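PDB 2OQH: putative isomerase from Streptomyces coelicolor A3, which probably catalyses the dehydration of D-glucarate to 5-dehydro-4-deoxy-D-glucarate, as a member of the enolase superfamily. Local coordinates for residues 129-135 / 164-170; 134-139 / 151-155. All blocks are in the same frame, centred on the assembly; numbering follows the deposited sequence.

Overall arrangement
Both contacts belong to one beta-alpha-beta unit of the TIM barrel, made of strand 127-134, helix 147-162 and strand 166-170. Contact 1 is the parallel pairing of the two strands; contact 2 packs the turn leaving the first strand against the helix that connects them. I134 and T135 serve in both, and the centres of the contacts lie about 11 Å apart. They also touch directly, L169 CD1 lying 3.5 Å from M151 CE. The centre of contact 1 lies about 13 Å, and that of contact 2 about 22 Å, from the centre of the chain. TIM-barrel active sites lie at the C-terminal strand ends, toward which contact 1 runs and beyond which contact 2 follows.

Contact 1. Residues 129-135 / 164-170; sequences PITALIT and FDAVKLK
A132 sets its methyl over the ring of F164: CB stands 3.4 Å from the ring centroid, only 13° off the normal, a close CH-pi contact. The same ring receives I130 O at its edge, in plane, and its CE1 corner packs on I130 CG1, while Y328 meets F164 edge-to-face. With CG turned beside its own backbone N (chi1 -64°), F164 reaches back over the first strand from the loop that precedes the second. Beside it, a water bridges the strands where they splay, donating to I130 O and accepting from D165 N.

Beyond this point the backbones zip together in parallel. A132 N bonds to A166 O (3.1 Å) and K168 N to A132 O (2.9 Å); then I134 N meets K168 O and K170 N meets I134 O. On the A132 face, I134 and V167 touch through CD1 and CG1 at 3.9 Å, and L169 CD1 touches I134 CG1 and lies 3.4 Å from I134 O. I134 CG1 lies between its backbone N and carbonyl carbon (chi1 57°), which brings that branch toward the second strand.

The other face carries T131, L133, A166 and K168. T131 CG2 rests 3.4 Å from A166 O, while its OG1 is hydrogen-bonded to I323 O. L133 CD1 lies 3.2 Å from K168 O, near K168 NZ, whose long, weak ion pair is with D197; the two side chains run at a slant. Two parallel neighbouring strands joined through helix 147-162, which packs on the face of A132 and V167, make a beta-alpha-beta crossover, the repeating unit of the TIM barrel.

Contact 2. Residues 134-139 / 151-155; sequences ITRADA and MAEHA
M151, a selenomethionine, pushes its end into a hollow formed by the turn 134-139. Its methyl CE lies 3.2 Å from T135 O and 3.6 Å from R136 N, at the start of the 3-10 segment 136-138. The chain is folded back at both chi2 (-69°) and chi3 (-79°), a hooked shape that brings both SE and CE against the backbone of T135 and R136, with A139 CB 4.1 Å from SE at the side. L169 of strand 166-170 and I181 of helix 175-188 also pack on M151, so the knob is held between the turn, the sheet and a second helix.

One helical turn further on, H154 meets D138. The aspartate CB sits over one face of the imidazole, offset toward its rim, in a CH-pi contact 3.8 Å from the ring centroid, and the carboxylate carbon CG comes within 3.3 Å of H154 NE2. Their side chains cross at about a right angle, with carboxylate and ring planes 36° apart. D138 OD2 also takes the T135 backbone N at 3.1 Å, approached from above the carboxylate plane; this bond ties the carboxylate to the start of the turn and so fixes D138 where its CB lies over the ring.

I134 joins the two bumps. Its CG2 lies 4.0 Å from H154 CD2, and its CD1 extends between M151 CE and A155 CB. R136 NH2 forms salt bridges with D174 and D178. The whole is the loop that leads from a barrel strand into its following helix, as in the beta-alpha units of a TIM barrel.

Contact 1. Residues 129-135 / 164-170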
loop_
_atom_site.group_PDB
_atom_site.type_symbol
_atom_site.label_atom_id
_atom_site.label_comp_id
_atom_site.label_asym_id
_atom_site.label_seq_id
_atom_site.Cartn_x
_atom_site.Cartn_y
_atom_site.Cartn_z
ATOM N N PRO A 129 -11.719 1.398 5.961
ATOM C CA PRO A 129 -11.864 2.704 5.311
ATOM C C PRO A 129 -10.677 3.013 4.392
ATOM O O PRO A 129 -9.535 2.637 4.689
ATOM C CB PRO A 129 -11.926 3.671 6.492
ATOM C CG PRO A 129 -12.439 2.829 7.617
ATOM C CD PRO A 129 -11.688 1.546 7.426
ATOM N N ILE A 130 -10.940 3.687 3.276
ATOM C CA ILE A 130 -9.858 4.044 2.365
ATOM C C ILE A 130 -9.814 5.550 2.146
ATOM O O ILE A 130 -10.736 6.266 2.520
ATOM C CB ILE A 130 -9.971 3.315 1.004
ATOM C CG1 ILE A 130 -11.255 3.719 0.280
ATOM C CG2 ILE A 130 -9.929 1.815 1.234
ATOM C CD1 ILE A 130 -11.331 3.195 -1.129
ATOM N N THR A 131 -8.731 6.010 1.536
ATOM C CA THR A 131 -8.496 7.428 1.293
ATOM C C THR A 131 -8.666 7.857 -0.161
ATOM O O THR A 131 -8.359 7.103 -1.086
ATOM C CB THR A 131 -7.068 7.791 1.722
ATOM O OG1 THR A 131 -6.836 7.289 3.044
ATOM C CG2 THR A 131 -6.855 9.298 1.692
ATOM N N ALA A 132 -9.138 9.085 -0.351
ATOM C CA ALA A 132 -9.328 9.642 -1.683
ATOM C C ALA A 132 -8.124 10.508 -2.032
ATOM O O ALA A 132 -7.775 11.415 -1.281
ATOM C CB ALA A 132 -10.601 10.488 -1.716
ATOM N N LEU A 133 -7.487 10.232 -3.165
ATOM C CA LEU A 133 -6.331 11.018 -3.578
ATOM C C LEU A 133 -6.709 12.105 -4.567
ATOM O O LEU A 133 -7.408 11.844 -5.549
ATOM C CB LEU A 133 -5.267 10.131 -4.238
ATOM C CG LEU A 133 -4.106 10.896 -4.904
ATOM C CD1 LEU A 133 -3.214 11.546 -3.844
ATOM C CD2 LEU A 133 -3.285 9.945 -5.760
ATOM N N ILE A 134 -6.256 13.327 -4.314
ATOM C CA ILE A 134 -6.525 14.407 -5.253
ATOM C C ILE A 134 -5.194 14.987 -5.719
ATOM O O ILE A 134 -4.284 15.210 -4.917
ATOM C CB ILE A 134 -7.383 15.537 -4.635
ATOM C CG1 ILE A 134 -6.704 16.106 -3.392
ATOM C CG2 ILE A 134 -8.764 15.017 -4.296
ATOM C CD1 ILE A 134 -7.437 17.321 -2.821
ATOM N N THR A 135 -5.077 15.211 -7.024
ATOM C CA THR A 135 -3.854 15.773 -7.587
ATOM C C THR A 135 -4.244 16.998 -8.401
ATOM O O THR A 135 -5.420 17.186 -8.722
ATOM C CB THR A 135 -3.146 14.781 -8.533
ATOM O OG1 THR A 135 -3.833 14.758 -9.790
ATOM C CG2 THR A 135 -3.151 13.377 -7.947
ATOM N N PHE A 164 -15.634 9.042 1.453
ATOM C CA PHE A 164 -14.292 8.911 2.034
ATOM C C PHE A 164 -14.139 9.622 3.383
ATOM O O PHE A 164 -14.617 10.736 3.555
ATOM C CB PHE A 164 -13.256 9.495 1.067
ATOM C CG PHE A 164 -13.155 8.763 -0.248
ATOM C CD1 PHE A 164 -12.380 7.612 -0.362
ATOM C CD2 PHE A 164 -13.827 9.231 -1.379
ATOM C CE1 PHE A 164 -12.268 6.937 -1.587
ATOM C CE2 PHE A 164 -13.721 8.562 -2.605
ATOM C CZ PHE A 164 -12.939 7.414 -2.707
ATOM N N ASP A 165 -13.453 8.993 4.334
ATOM C CA ASP A 165 -13.244 9.620 5.639
ATOM C C ASP A 165 -11.966 10.452 5.621
ATOM O O ASP A 165 -11.731 11.279 6.508
ATOM C CB ASP A 165 -13.096 8.576 6.743
ATOM C CG ASP A 165 -14.212 7.563 6.754
ATOM O OD1 ASP A 165 -15.382 7.937 6.507
ATOM O OD2 ASP A 165 -13.911 6.384 7.040
ATOM N N ALA A 166 -11.132 10.220 4.618
ATOM C CA ALA A 166 -9.869 10.936 4.520
ATOM C C ALA A 166 -9.550 11.360 3.102
ATOM O O ALA A 166 -9.952 10.704 2.140
ATOM C CB ALA A 166 -8.744 10.065 5.061
ATOM N N VAL A 167 -8.819 12.465 2.986
ATOM C CA VAL A 167 -8.410 12.995 1.693
ATOM C C VAL A 167 -6.909 13.249 1.715
ATOM O O VAL A 167 -6.368 13.716 2.713
ATOM C CB VAL A 167 -9.117 14.330 1.366
ATOM C CG1 VAL A 167 -8.546 14.910 0.078
ATOM C CG2 VAL A 167 -10.618 14.109 1.226
ATOM N N LYS A 168 -6.242 12.950 0.612
ATOM C CA LYS A 168 -4.808 13.154 0.535
ATOM C C LYS A 168 -4.417 13.904 -0.731
ATOM O O LYS A 168 -4.795 13.519 -1.837
ATOM C CB LYS A 168 -4.107 11.795 0.596
ATOM C CG LYS A 168 -2.619 11.809 0.327
ATOM C CD LYS A 168 -2.065 10.412 0.584
ATOM C CE LYS A 168 -0.682 10.230 0.028
ATOM N NZ LYS A 168 -0.703 10.202 -1.450
ATOM N N LEU A 169 -3.668 14.987 -0.561
ATOM C CA LEU A 169 -3.214 15.791 -1.690
ATOM C C LEU A 169 -1.795 15.424 -2.116
ATOM O O LEU A 169 -0.891 15.328 -1.285
ATOM C CB LEU A 169 -3.247 17.281 -1.341
ATOM C CG LEU A 169 -2.598 18.219 -2.368
ATOM C CD1 LEU A 169 -3.415 18.234 -3.663
ATOM C CD2 LEU A 169 -2.506 19.615 -1.789
ATOM N N LYS A 170 -1.604 15.221 -3.412
ATOM C CA LYS A 170 -0.280 14.907 -3.934
ATOM C C LYS A 170 0.447 16.241 -4.061
ATOM O O LYS A 170 0.132 17.048 -4.933
ATOM C CB LYS A 170 -0.392 14.232 -5.302
ATOM C CG LYS A 170 0.941 13.851 -5.926
ATOM C CD LYS A 170 0.738 13.124 -7.250
ATOM C CE LYS A 170 2.064 12.625 -7.826
ATOM N NZ LYS A 170 2.999 13.747 -8.156
HETATM O O HOH W 1 -13.177 6.309 4.153
#

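Contact 2. Residues 134-139 / 151-155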
loop_
_atom_site.group_PDB
_atom_site.type_symbol
_atom_site.label_atom_id
_atom_site.label_comp_id
_atom_site.label_asym_id
_atom_site.label_seq_id
_atom_site.Cartn_x
_atom_site.Cartn_y
_atom_site.Cartn_z
ATOM N N ILE A 134 -6.256 13.327 -4.314
ATOM C CA ILE A 134 -6.525 14.407 -5.253
ATOM C C ILE A 134 -5.194 14.987 -5.719
ATOM O O ILE A 134 -4.284 15.210 -4.917
ATOM C CB ILE A 134 -7.383 15.537 -4.635
ATOM C CG1 ILE A 134 -6.704 16.106 -3.392
ATOM C CG2 ILE A 134 -8.764 15.017 -4.296
ATOM C CD1 ILE A 134 -7.437 17.321 -2.821
ATOM N N THR A 135 -5.077 15.211 -7.024
ATOM C CA THR A 135 -3.854 15.773 -7.587
ATOM C C THR A 135 -4.244 16.998 -8.401
ATOM O O THR A 135 -5.420 17.186 -8.722
ATOM C CB THR A 135 -3.146 14.781 -8.533
ATOM O OG1 THR A 135 -3.833 14.758 -9.790
ATOM C CG2 THR A 135 -3.151 13.377 -7.947
ATOM N N ARG A 136 -3.265 17.833 -8.732
ATOM C CA ARG A 136 -3.547 19.027 -9.517
ATOM C C ARG A 136 -4.101 18.623 -10.880
ATOM O O ARG A 136 -4.770 19.415 -11.553
ATOM C CB ARG A 136 -2.280 19.861 -9.694
ATOM C CG ARG A 136 -1.753 20.416 -8.386
ATOM C CD ARG A 136 -0.622 21.400 -8.603
ATOM N NE ARG A 136 -0.197 21.986 -7.336
ATOM C CZ ARG A 136 0.526 23.093 -7.228
ATOM N NH1 ARG A 136 0.912 23.745 -8.317
ATOM N NH2 ARG A 136 0.861 23.551 -6.032
ATOM N N ALA A 137 -3.832 17.385 -11.276
ATOM C CA ALA A 137 -4.310 16.883 -12.555
ATOM C C ALA A 137 -5.828 16.806 -12.577
ATOM O O ALA A 137 -6.411 16.476 -13.609
ATOM C CB ALA A 137 -3.722 15.506 -12.838
ATOM N N ASP A 138 -6.471 17.094 -11.445
ATOM C CA ASP A 138 -7.933 17.050 -11.380
ATOM C C ASP A 138 -8.555 18.395 -11.742
ATOM O O ASP A 138 -9.768 18.503 -11.882
ATOM C CB ASP A 138 -8.417 16.637 -9.983
ATOM C CG ASP A 138 -8.170 15.167 -9.685
ATOM O OD1 ASP A 138 -8.373 14.336 -10.595
ATOM O OD2 ASP A 138 -7.793 14.838 -8.536
ATOM N N ALA A 139 -7.720 19.420 -11.880
ATOM C CA ALA A 139 -8.194 20.755 -12.234
ATOM C C ALA A 139 -7.373 21.285 -13.405
ATOM O O ALA A 139 -6.667 22.281 -13.277
ATOM C CB ALA A 139 -8.064 21.686 -11.041
HETATM N N MSE A 151 -9.655 22.836 -6.661
HETATM C CA MSE A 151 -9.343 21.607 -5.941
HETATM C C MSE A 151 -10.328 21.377 -4.800
HETATM O O MSE A 151 -10.766 20.254 -4.581
HETATM C CB MSE A 151 -7.912 21.666 -5.392
HETATM C CG MSE A 151 -6.819 21.765 -6.454
HETATM SE SE MSE A 151 -6.609 20.140 -7.511
HETATM C CE MSE A 151 -5.577 19.106 -6.229
ATOM N N ALA A 152 -10.679 22.440 -4.081
ATOM C CA ALA A 152 -11.615 22.338 -2.965
ATOM C C ALA A 152 -12.974 21.827 -3.446
ATOM O O ALA A 152 -13.596 20.985 -2.798
ATOM C CB ALA A 152 -11.767 23.694 -2.292
ATOM N N GLU A 153 -13.436 22.347 -4.582
ATOM C CA GLU A 153 -14.708 21.914 -5.154
ATOM C C GLU A 153 -14.621 20.436 -5.515
ATOM O O GLU A 153 -15.527 19.661 -5.216
ATOM C CB GLU A 153 -15.035 22.724 -6.408
ATOM C CG GLU A 153 -15.777 24.018 -6.136
ATOM C CD GLU A 153 -15.831 24.913 -7.357
ATOM O OE1 GLU A 153 -16.162 24.416 -8.458
ATOM O OE2 GLU A 153 -15.541 26.118 -7.212
ATOM N N HIS A 154 -13.525 20.051 -6.161
ATOM C CA HIS A 154 -13.333 18.659 -6.546
ATOM C C HIS A 154 -13.280 17.769 -5.312
ATOM O O HIS A 154 -13.840 16.678 -5.301
ATOM C CB HIS A 154 -12.037 18.486 -7.334
ATOM C CG HIS A 154 -11.806 17.082 -7.793
ATOM N ND1 HIS A 154 -12.621 16.459 -8.714
ATOM C CD2 HIS A 154 -10.869 16.171 -7.442
ATOM C CE1 HIS A 154 -12.195 15.223 -8.909
ATOM N NE2 HIS A 154 -11.133 15.024 -8.150
ATOM N N ALA A 155 -12.596 18.247 -4.276
ATOM C CA ALA A 155 -12.467 17.505 -3.033
ATOM C C ALA A 155 -13.851 17.244 -2.453
ATOM O O ALA A 155 -14.186 16.110 -2.100
ATOM C CB ALA A 155 -11.611 18.296 -2.036
#